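Local structure of protein yjcS (Bacillus subtilis, 1Q8B) at residues T42-Y54 and M64-H78. The protein is of unknown function but belongs to the antibiotic biosynthesis monooxygenase family and may therefore carry out a related oxidative reaction. Sequence-based numbering, arbitrary orientation.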
ATOM      1  N   THR A  42       6.496   5.014  -9.169  1.00 23.90           N
ATOM      2  CA  THR A  42       5.059   4.732  -9.118  1.00 23.53           C
ATOM      3  C   THR A  42       4.427   4.707 -10.512  1.00 22.79           C
ATOM      4  O   THR A  42       3.408   4.045 -10.716  1.00 22.73           O
ATOM      5  CB  THR A  42       4.272   5.717  -8.171  1.00 23.39           C
ATOM      6  OG1 THR A  42       3.846   6.867  -8.896  1.00 25.67           O
ATOM      7  CG2 THR A  42       5.132   6.165  -7.021  1.00 22.28           C
ATOM      8  N   ASN A  43       5.022   5.400 -11.481  1.00 22.32           N
ATOM      9  CA  ASN A  43       4.477   5.368 -12.838  1.00 22.26           C
ATOM     10  C   ASN A  43       4.687   3.989 -13.455  1.00 22.40           C
ATOM     11  O   ASN A  43       4.064   3.644 -14.453  1.00 22.48           O
ATOM     12  CB  ASN A  43       5.123   6.432 -13.727  1.00 21.37           C
ATOM     13  CG  ASN A  43       4.404   7.769 -13.648  1.00 21.38           C
ATOM     14  OD1 ASN A  43       4.871   8.702 -12.996  1.00 21.94           O
ATOM     15  ND2 ASN A  43       3.252   7.862 -14.301  1.00 20.08           N
ATOM     16  N   LYS A  44       5.568   3.202 -12.850  1.00 23.43           N
ATOM     17  CA  LYS A  44       5.840   1.854 -13.331  1.00 24.61           C
ATOM     18  C   LYS A  44       4.897   0.842 -12.684  1.00 24.75           C
ATOM     19  O   LYS A  44       4.833  -0.307 -13.122  1.00 25.18           O
ATOM     20  CB  LYS A  44       7.279   1.444 -13.022  1.00 25.51           C
ATOM     21  CG  LYS A  44       8.354   2.259 -13.715  1.00 27.07           C
ATOM     22  CD  LYS A  44       9.717   1.824 -13.196  1.00 28.54           C
ATOM     23  CE  LYS A  44      10.848   2.675 -13.726  1.00 29.66           C
ATOM     24  NZ  LYS A  44      12.130   2.298 -13.054  1.00 31.24           N
ATOM     25  N   GLU A  45       4.188   1.252 -11.631  1.00 24.43           N
ATOM     26  CA  GLU A  45       3.253   0.347 -10.972  1.00 24.41           C
ATOM     27  C   GLU A  45       2.185   0.009 -11.995  1.00 25.29           C
ATOM     28  O   GLU A  45       1.751   0.873 -12.760  1.00 24.85           O
ATOM     29  CB  GLU A  45       2.596   1.002  -9.760  1.00 23.59           C
ATOM     30  CG  GLU A  45       3.564   1.459  -8.686  1.00 23.12           C
ATOM     31  CD  GLU A  45       2.853   2.084  -7.494  1.00 22.48           C
ATOM     32  OE1 GLU A  45       3.527   2.762  -6.687  1.00 22.22           O
ATOM     33  OE2 GLU A  45       1.624   1.893  -7.363  1.00 21.74           O
ATOM     34  N   GLU A  46       1.768  -1.250 -12.005  1.00 25.89           N
ATOM     35  CA  GLU A  46       0.767  -1.716 -12.947  1.00 26.98           C
ATOM     36  C   GLU A  46      -0.532  -0.912 -12.939  1.00 26.24           C
ATOM     37  O   GLU A  46      -1.043  -0.540 -13.997  1.00 25.77           O
ATOM     38  CB  GLU A  46       0.463  -3.185 -12.676  1.00 29.79           C
ATOM     39  CG  GLU A  46       0.416  -4.014 -13.935  1.00 34.97           C
ATOM     40  CD  GLU A  46       1.683  -3.856 -14.754  1.00 38.28           C
ATOM     41  OE1 GLU A  46       2.776  -4.111 -14.199  1.00 40.64           O
ATOM     42  OE2 GLU A  46       1.594  -3.474 -15.945  1.00 40.19           O
ATOM     43  N   GLY A  47      -1.060  -0.645 -11.746  1.00 25.24           N
ATOM     44  CA  GLY A  47      -2.311   0.087 -11.631  1.00 24.53           C
ATOM     45  C   GLY A  47      -2.265   1.598 -11.786  1.00 24.23           C
ATOM     46  O   GLY A  47      -3.301   2.256 -11.719  1.00 24.46           O
ATOM     47  N   CYS A  48      -1.082   2.161 -12.003  1.00 23.72           N
ATOM     48  CA  CYS A  48      -0.951   3.608 -12.153  1.00 23.06           C
ATOM     49  C   CYS A  48      -1.073   4.105 -13.595  1.00 22.42           C
ATOM     50  O   CYS A  48      -0.267   3.750 -14.449  1.00 22.57           O
ATOM     51  CB  CYS A  48       0.394   4.068 -11.584  1.00 22.95           C
ATOM     52  SG  CYS A  48       0.645   5.856 -11.635  1.00 22.84           S
ATOM     53  N   ILE A  49      -2.089   4.920 -13.864  1.00 21.93           N
ATOM     54  CA  ILE A  49      -2.269   5.483 -15.198  1.00 21.57           C
ATOM     55  C   ILE A  49      -1.344   6.702 -15.266  1.00 21.67           C
ATOM     56  O   ILE A  49      -0.590   6.855 -16.220  1.00 22.45           O
ATOM     57  CB  ILE A  49      -3.744   5.899 -15.449  1.00 21.73           C
ATOM     58  CG1 ILE A  49      -4.619   4.652 -15.560  1.00 21.40           C
ATOM     59  CG2 ILE A  49      -3.857   6.713 -16.728  1.00 21.33           C
ATOM     60  CD1 ILE A  49      -6.108   4.944 -15.628  1.00 21.88           C
ATOM     61  N   THR A  50      -1.396   7.565 -14.255  1.00 21.18           N
ATOM     62  CA  THR A  50      -0.508   8.722 -14.208  1.00 21.55           C
ATOM     63  C   THR A  50      -0.244   9.157 -12.763  1.00 20.04           C
ATOM     64  O   THR A  50      -1.078   8.974 -11.879  1.00 20.30           O
ATOM     65  CB  THR A  50      -1.066   9.959 -14.996  1.00 23.22           C
ATOM     66  OG1 THR A  50      -2.215  10.486 -14.327  1.00 26.58           O
ATOM     67  CG2 THR A  50      -1.451   9.581 -16.405  1.00 24.29           C
ATOM     68  N   PHE A  51       0.938   9.710 -12.536  1.00 18.54           N
ATOM     69  CA  PHE A  51       1.330  10.212 -11.230  1.00 17.88           C
ATOM     70  C   PHE A  51       2.354  11.299 -11.503  1.00 17.66           C
ATOM     71  O   PHE A  51       3.372  11.049 -12.148  1.00 17.33           O
ATOM     72  CB  PHE A  51       1.975   9.119 -10.374  1.00 17.60           C
ATOM     73  CG  PHE A  51       2.267   9.551  -8.952  1.00 17.63           C
ATOM     74  CD1 PHE A  51       1.365   9.283  -7.926  1.00 17.13           C
ATOM     75  CD2 PHE A  51       3.441  10.240  -8.644  1.00 17.38           C
ATOM     76  CE1 PHE A  51       1.628   9.689  -6.611  1.00 17.29           C
ATOM     77  CE2 PHE A  51       3.714  10.652  -7.334  1.00 17.11           C
ATOM     78  CZ  PHE A  51       2.807  10.375  -6.315  1.00 16.93           C
ATOM     79  N   HIS A  52       2.081  12.506 -11.027  1.00 17.29           N
ATOM     80  CA  HIS A  52       2.998  13.615 -11.240  1.00 17.87           C
ATOM     81  C   HIS A  52       3.014  14.509 -10.011  1.00 17.57           C
ATOM     82  O   HIS A  52       1.967  14.841  -9.458  1.00 17.83           O
ATOM     83  CB  HIS A  52       2.570  14.415 -12.478  1.00 18.56           C
ATOM     84  CG  HIS A  52       3.526  15.504 -12.864  1.00 19.06           C
ATOM     85  ND1 HIS A  52       4.858  15.269 -13.127  1.00 18.96           N
ATOM     86  CD2 HIS A  52       3.334  16.833 -13.048  1.00 19.37           C
ATOM     87  CE1 HIS A  52       5.446  16.405 -13.456  1.00 19.21           C
ATOM     88  NE2 HIS A  52       4.545  17.369 -13.416  1.00 18.95           N
ATOM     89  N   ALA A  53       4.210  14.886  -9.584  1.00 17.48           N
ATOM     90  CA  ALA A  53       4.371  15.737  -8.416  1.00 17.83           C
ATOM     91  C   ALA A  53       5.120  17.010  -8.804  1.00 18.23           C
ATOM     92  O   ALA A  53       6.043  16.963  -9.618  1.00 18.68           O
ATOM     93  CB  ALA A  53       5.144  14.988  -7.332  1.00 17.31           C
ATOM     94  N   TYR A  54       4.715  18.144  -8.233  1.00 17.32           N
ATOM     95  CA  TYR A  54       5.385  19.400  -8.520  1.00 17.25           C
ATOM     96  C   TYR A  54       5.163  20.362  -7.360  1.00 17.60           C
ATOM     97  O   TYR A  54       4.142  20.307  -6.674  1.00 16.91           O
ATOM     98  CB  TYR A  54       4.887  19.987  -9.848  1.00 16.35           C
ATOM     99  CG  TYR A  54       3.560  20.691  -9.780  1.00 15.56           C
ATOM    100  CD1 TYR A  54       3.476  22.026  -9.381  1.00 15.74           C
ATOM    101  CD2 TYR A  54       2.388  20.027 -10.127  1.00 15.85           C
ATOM    102  CE1 TYR A  54       2.246  22.691  -9.333  1.00 16.26           C
ATOM    103  CE2 TYR A  54       1.162  20.673 -10.085  1.00 16.31           C
ATOM    104  CZ  TYR A  54       1.093  22.006  -9.686  1.00 16.35           C
ATOM    105  OH  TYR A  54      -0.130  22.637  -9.638  1.00 16.02           O
HETATM  106  N   MSE A  64       2.119  19.612  -4.957  1.00 19.77           N
HETATM  107  CA  MSE A  64       0.865  19.181  -5.550  1.00 20.11           C
HETATM  108  C   MSE A  64       0.993  17.832  -6.247  1.00 19.38           C
HETATM  109  O   MSE A  64       2.013  17.555  -6.882  1.00 18.67           O
HETATM  110  CB  MSE A  64       0.385  20.222  -6.552  1.00 22.23           C
HETATM  111  CG  MSE A  64      -1.029  19.986  -7.045  1.00 25.75           C
HETATM  112 SE   MSE A  64      -2.436  20.492  -5.792  1.00 34.57          SE
HETATM  113  CE  MSE A  64      -1.794  22.256  -5.320  1.00 25.39           C
ATOM    114  N   LEU A  65      -0.044  16.999  -6.129  1.00 18.11           N
ATOM    115  CA  LEU A  65      -0.044  15.683  -6.768  1.00 16.89           C
ATOM    116  C   LEU A  65      -1.238  15.497  -7.700  1.00 16.16           C
ATOM    117  O   LEU A  65      -2.381  15.758  -7.330  1.00 15.82           O
ATOM    118  CB  LEU A  65      -0.065  14.560  -5.716  1.00 17.28           C
ATOM    119  CG  LEU A  65       1.031  14.464  -4.642  1.00 17.16           C
ATOM    120  CD1 LEU A  65       0.720  13.279  -3.723  1.00 17.53           C
ATOM    121  CD2 LEU A  65       2.410  14.290  -5.285  1.00 16.12           C
ATOM    122  N   TRP A  66      -0.949  15.056  -8.920  1.00 16.28           N
ATOM    123  CA  TRP A  66      -1.969  14.778  -9.931  1.00 16.51           C
ATOM    124  C   TRP A  66      -1.884  13.274 -10.114  1.00 16.81           C
ATOM    125  O   TRP A  66      -0.833  12.770 -10.512  1.00 16.76           O
ATOM    126  CB  TRP A  66      -1.637  15.454 -11.268  1.00 16.29           C
ATOM    127  CG  TRP A  66      -1.766  16.953 -11.275  1.00 16.57           C
ATOM    128  CD1 TRP A  66      -2.410  17.728 -10.353  1.00 16.27           C
ATOM    129  CD2 TRP A  66      -1.296  17.848 -12.294  1.00 15.92           C
ATOM    130  NE1 TRP A  66      -2.373  19.047 -10.736  1.00 16.07           N
ATOM    131  CE2 TRP A  66      -1.694  19.152 -11.923  1.00 16.23           C
ATOM    132  CE3 TRP A  66      -0.577  17.676 -13.484  1.00 15.48           C
ATOM    133  CZ2 TRP A  66      -1.397  20.284 -12.700  1.00 15.48           C
ATOM    134  CZ3 TRP A  66      -0.282  18.804 -14.261  1.00 15.47           C
ATOM    135  CH2 TRP A  66      -0.693  20.089 -13.862  1.00 15.01           C
ATOM    136  N   GLU A  67      -2.970  12.556  -9.839  1.00 16.52           N
ATOM    137  CA  GLU A  67      -2.941  11.101  -9.956  1.00 16.49           C
ATOM    138  C   GLU A  67      -4.158  10.499 -10.645  1.00 16.43           C
ATOM    139  O   GLU A  67      -5.279  10.965 -10.458  1.00 16.89           O
ATOM    140  CB  GLU A  67      -2.834  10.468  -8.563  1.00 16.73           C
ATOM    141  CG  GLU A  67      -1.688  10.974  -7.695  1.00 16.71           C
ATOM    142  CD  GLU A  67      -1.790  10.490  -6.251  1.00 17.33           C
ATOM    143  OE1 GLU A  67      -2.514   9.505  -5.988  1.00 16.48           O
ATOM    144  OE2 GLU A  67      -1.136  11.087  -5.373  1.00 17.61           O
ATOM    145  N   ILE A  68      -3.919   9.461 -11.443  1.00 16.64           N
ATOM    146  CA  ILE A  68      -4.990   8.721 -12.111  1.00 17.08           C
ATOM    147  C   ILE A  68      -4.662   7.235 -11.902  1.00 17.13           C
ATOM    148  O   ILE A  68      -3.556   6.788 -12.204  1.00 16.65           O
ATOM    149  CB  ILE A  68      -5.070   8.999 -13.632  1.00 17.29           C
ATOM    150  CG1 ILE A  68      -5.302  10.485 -13.901  1.00 17.45           C
ATOM    151  CG2 ILE A  68      -6.238   8.220 -14.232  1.00 17.85           C
ATOM    152  CD1 ILE A  68      -5.437  10.804 -15.379  1.00 17.18           C
ATOM    153  N   TRP A  69      -5.614   6.476 -11.370  1.00 18.05           N
ATOM    154  CA  TRP A  69      -5.392   5.056 -11.121  1.00 19.06           C
ATOM    155  C   TRP A  69      -6.445   4.196 -11.810  1.00 20.30           C
ATOM    156  O   TRP A  69      -7.534   4.677 -12.131  1.00 20.38           O
ATOM    157  CB  TRP A  69      -5.432   4.758  -9.619  1.00 18.33           C
ATOM    158  CG  TRP A  69      -4.539   5.621  -8.792  1.00 18.10           C
ATOM    159  CD1 TRP A  69      -4.848   6.835  -8.243  1.00 17.84           C
ATOM    160  CD2 TRP A  69      -3.190   5.336  -8.404  1.00 17.43           C
ATOM    161  NE1 TRP A  69      -3.776   7.319  -7.534  1.00 17.80           N
ATOM    162  CE2 TRP A  69      -2.744   6.420  -7.615  1.00 17.24           C
ATOM    163  CE3 TRP A  69      -2.313   4.265  -8.645  1.00 17.05           C
ATOM    164  CZ2 TRP A  69      -1.459   6.468  -7.063  1.00 16.99           C
ATOM    165  CZ3 TRP A  69      -1.035   4.316  -8.095  1.00 17.09           C
ATOM    166  CH2 TRP A  69      -0.622   5.411  -7.314  1.00 16.97           C
ATOM    167  N   GLU A  70      -6.117   2.925 -12.027  1.00 21.45           N
ATOM    168  CA  GLU A  70      -7.039   1.985 -12.653  1.00 23.37           C
ATOM    169  C   GLU A  70      -8.265   1.818 -11.768  1.00 23.65           C
ATOM    170  O   GLU A  70      -9.364   1.574 -12.257  1.00 24.17           O
ATOM    171  CB  GLU A  70      -6.369   0.627 -12.831  1.00 24.43           C
ATOM    172  CG  GLU A  70      -5.258   0.612 -13.854  1.00 27.66           C
ATOM    173  CD  GLU A  70      -5.778   0.653 -15.278  1.00 29.36           C
ATOM    174  OE1 GLU A  70      -7.018   0.616 -15.470  1.00 30.32           O
ATOM    175  OE2 GLU A  70      -4.943   0.714 -16.207  1.00 31.24           O
ATOM    176  N   ASN A  71      -8.064   1.958 -10.461  1.00 23.78           N
ATOM    177  CA  ASN A  71      -9.145   1.815  -9.492  1.00 24.42           C
ATOM    178  C   ASN A  71      -8.651   2.132  -8.084  1.00 25.14           C
ATOM    179  O   ASN A  71      -7.476   2.438  -7.879  1.00 24.78           O
ATOM    180  CB  ASN A  71      -9.682   0.391  -9.537  1.00 23.83           C
ATOM    181  CG  ASN A  71      -8.578  -0.629  -9.489  1.00 23.73           C
ATOM    182  OD1 ASN A  71      -7.829  -0.712  -8.515  1.00 23.57           O
ATOM    183  ND2 ASN A  71      -8.454  -1.404 -10.550  1.00 23.55           N
ATOM    184  N   GLU A  72      -9.556   2.055  -7.117  1.00 26.12           N
ATOM    185  CA  GLU A  72      -9.220   2.344  -5.735  1.00 28.02           C
ATOM    186  C   GLU A  72      -8.200   1.408  -5.106  1.00 28.24           C
ATOM    187  O   GLU A  72      -7.406   1.844  -4.268  1.00 28.90           O
ATOM    188  CB  GLU A  72     -10.483   2.355  -4.884  1.00 29.82           C
ATOM    189  CG  GLU A  72     -11.320   3.583  -5.091  1.00 33.42           C
ATOM    190  CD  GLU A  72     -12.645   3.507  -4.371  1.00 35.69           C
ATOM    191  OE1 GLU A  72     -12.644   3.162  -3.167  1.00 37.69           O
ATOM    192  OE2 GLU A  72     -13.681   3.801  -5.008  1.00 36.27           O
ATOM    193  N   GLU A  73      -8.213   0.131  -5.485  1.00 28.11           N
ATOM    194  CA  GLU A  73      -7.258  -0.814  -4.910  1.00 28.54           C
ATOM    195  C   GLU A  73      -5.837  -0.465  -5.328  1.00 27.00           C
ATOM    196  O   GLU A  73      -4.900  -0.665  -4.557  1.00 27.36           O
ATOM    197  CB  GLU A  73      -7.557  -2.260  -5.331  1.00 30.88           C
ATOM    198  CG  GLU A  73      -8.981  -2.707  -5.098  1.00 35.15           C
ATOM    199  CD  GLU A  73      -9.869  -2.408  -6.291  1.00 37.91           C
ATOM    200  OE1 GLU A  73      -9.629  -3.006  -7.368  1.00 39.54           O
ATOM    201  OE2 GLU A  73     -10.797  -1.578  -6.155  1.00 39.12           O
ATOM    202  N   ALA A  74      -5.679   0.054  -6.545  1.00 24.73           N
ATOM    203  CA  ALA A  74      -4.356   0.425  -7.035  1.00 23.52           C
ATOM    204  C   ALA A  74      -3.713   1.449  -6.097  1.00 22.35           C
ATOM    205  O   ALA A  74      -2.503   1.427  -5.875  1.00 22.05           O
ATOM    206  CB  ALA A  74      -4.455   0.989  -8.451  1.00 22.88           C
ATOM    207  N   VAL A  75      -4.530   2.340  -5.545  1.00 21.86           N
ATOM    208  CA  VAL A  75      -4.045   3.363  -4.618  1.00 21.67           C
ATOM    209  C   VAL A  75      -3.519   2.697  -3.350  1.00 21.59           C
ATOM    210  O   VAL A  75      -2.453   3.045  -2.852  1.00 21.18           O
ATOM    211  CB  VAL A  75      -5.170   4.359  -4.220  1.00 21.63           C
ATOM    212  CG1 VAL A  75      -4.639   5.374  -3.219  1.00 21.92           C
ATOM    213  CG2 VAL A  75      -5.698   5.071  -5.447  1.00 21.26           C
ATOM    214  N   LYS A  76      -4.280   1.740  -2.827  1.00 21.80           N
ATOM    215  CA  LYS A  76      -3.880   1.023  -1.626  1.00 21.91           C
ATOM    216  C   LYS A  76      -2.622   0.199  -1.892  1.00 20.89           C
ATOM    217  O   LYS A  76      -1.711   0.175  -1.066  1.00 20.54           O
ATOM    218  CB  LYS A  76      -5.034   0.140  -1.141  1.00 23.58           C
ATOM    219  CG  LYS A  76      -6.156   0.969  -0.525  1.00 27.23           C
ATOM    220  CD  LYS A  76      -7.408   0.170  -0.218  1.00 29.41           C
ATOM    221  CE  LYS A  76      -8.443   1.067   0.450  1.00 31.20           C
ATOM    222  NZ  LYS A  76      -9.767   0.402   0.599  1.00 33.79           N
ATOM    223  N   ILE A  77      -2.570  -0.462  -3.047  1.00 20.22           N
ATOM    224  CA  ILE A  77      -1.396  -1.257  -3.422  1.00 20.00           C
ATOM    225  C   ILE A  77      -0.177  -0.336  -3.471  1.00 19.73           C
ATOM    226  O   ILE A  77       0.917  -0.704  -3.038  1.00 19.28           O
ATOM    227  CB  ILE A  77      -1.593  -1.936  -4.799  1.00 19.88           C
ATOM    228  CG1 ILE A  77      -2.530  -3.136  -4.652  1.00 20.62           C
ATOM    229  CG2 ILE A  77      -0.259  -2.384  -5.365  1.00 20.05           C
ATOM    230  CD1 ILE A  77      -2.934  -3.768  -5.956  1.00 20.50           C
ATOM    231  N   HIS A  78      -0.386   0.865  -4.001  1.00 19.00           N
ATOM    232  CA  HIS A  78       0.660   1.874  -4.093  1.00 18.61           C
ATOM    233  C   HIS A  78       1.331   2.118  -2.740  1.00 18.91           C
ATOM    234  O   HIS A  78       2.555   2.241  -2.663  1.00 18.82           O
ATOM    235  CB  HIS A  78       0.054   3.186  -4.604  1.00 18.53           C
ATOM    236  CG  HIS A  78       0.935   4.387  -4.423  1.00 17.38           C
ATOM    237  ND1 HIS A  78       2.191   4.488  -4.984  1.00 17.52           N
ATOM    238  CD2 HIS A  78       0.722   5.554  -3.773  1.00 16.90           C
ATOM    239  CE1 HIS A  78       2.712   5.665  -4.688  1.00 16.90           C
ATOM    240  NE2 HIS A  78       1.840   6.333  -3.953  1.00 16.93           N
TER
HETATM  241  O   HOH W   1      -0.707   0.716  -7.778  1.00 22.82           O
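Thr42 lays its CG2 methyl against the edge of the His78 imidazole, 3.4 Å from CE1. The same ring is held by Glu45: His78 ND1 donates to Glu45 OE1 over 2.8 Å, nearly straight at 170°, in the ring plane and on the syn side of the carboxylate. His83 NE2 is also hydrogen-bonded to OE1, while a water links OE2 to Ala74 O, so both oxygens are engaged and the carboxylate joins the loop to helix 72-78. Gly47 O takes the N-H of Glu70. Cys48 swings its sulfur over the face of the Trp69 six-membered ring, SG 4.6 Å from the centroid; SG is trans to the backbone N there (chi1 -177°). A classic beta bulge follows, Ile49 N and Thr50 N both donating to Ile68 O from the same face of that carbonyl. From here the antiparallel hairpin of the ferredoxin-like, dimeric alpha-beta barrel fold runs regularly, with strand 48-55 outermost in the four-stranded sheet of this chain. Phe51 points toward the helices and lies alongside Glu67, CE1 3.3 Å from OE2; Glu67 OE1 in turn accepts from Trp69 NE1 through its anti lone pair. Ala53 CB presses tightly on Leu65 CD2 at 3.5 Å. On the other sheet face, Tyr54 turns its edge to the face of Trp66, planes 70° apart, while Met64 CB sits over the tyrosine ring, 3.9 Å from its centroid.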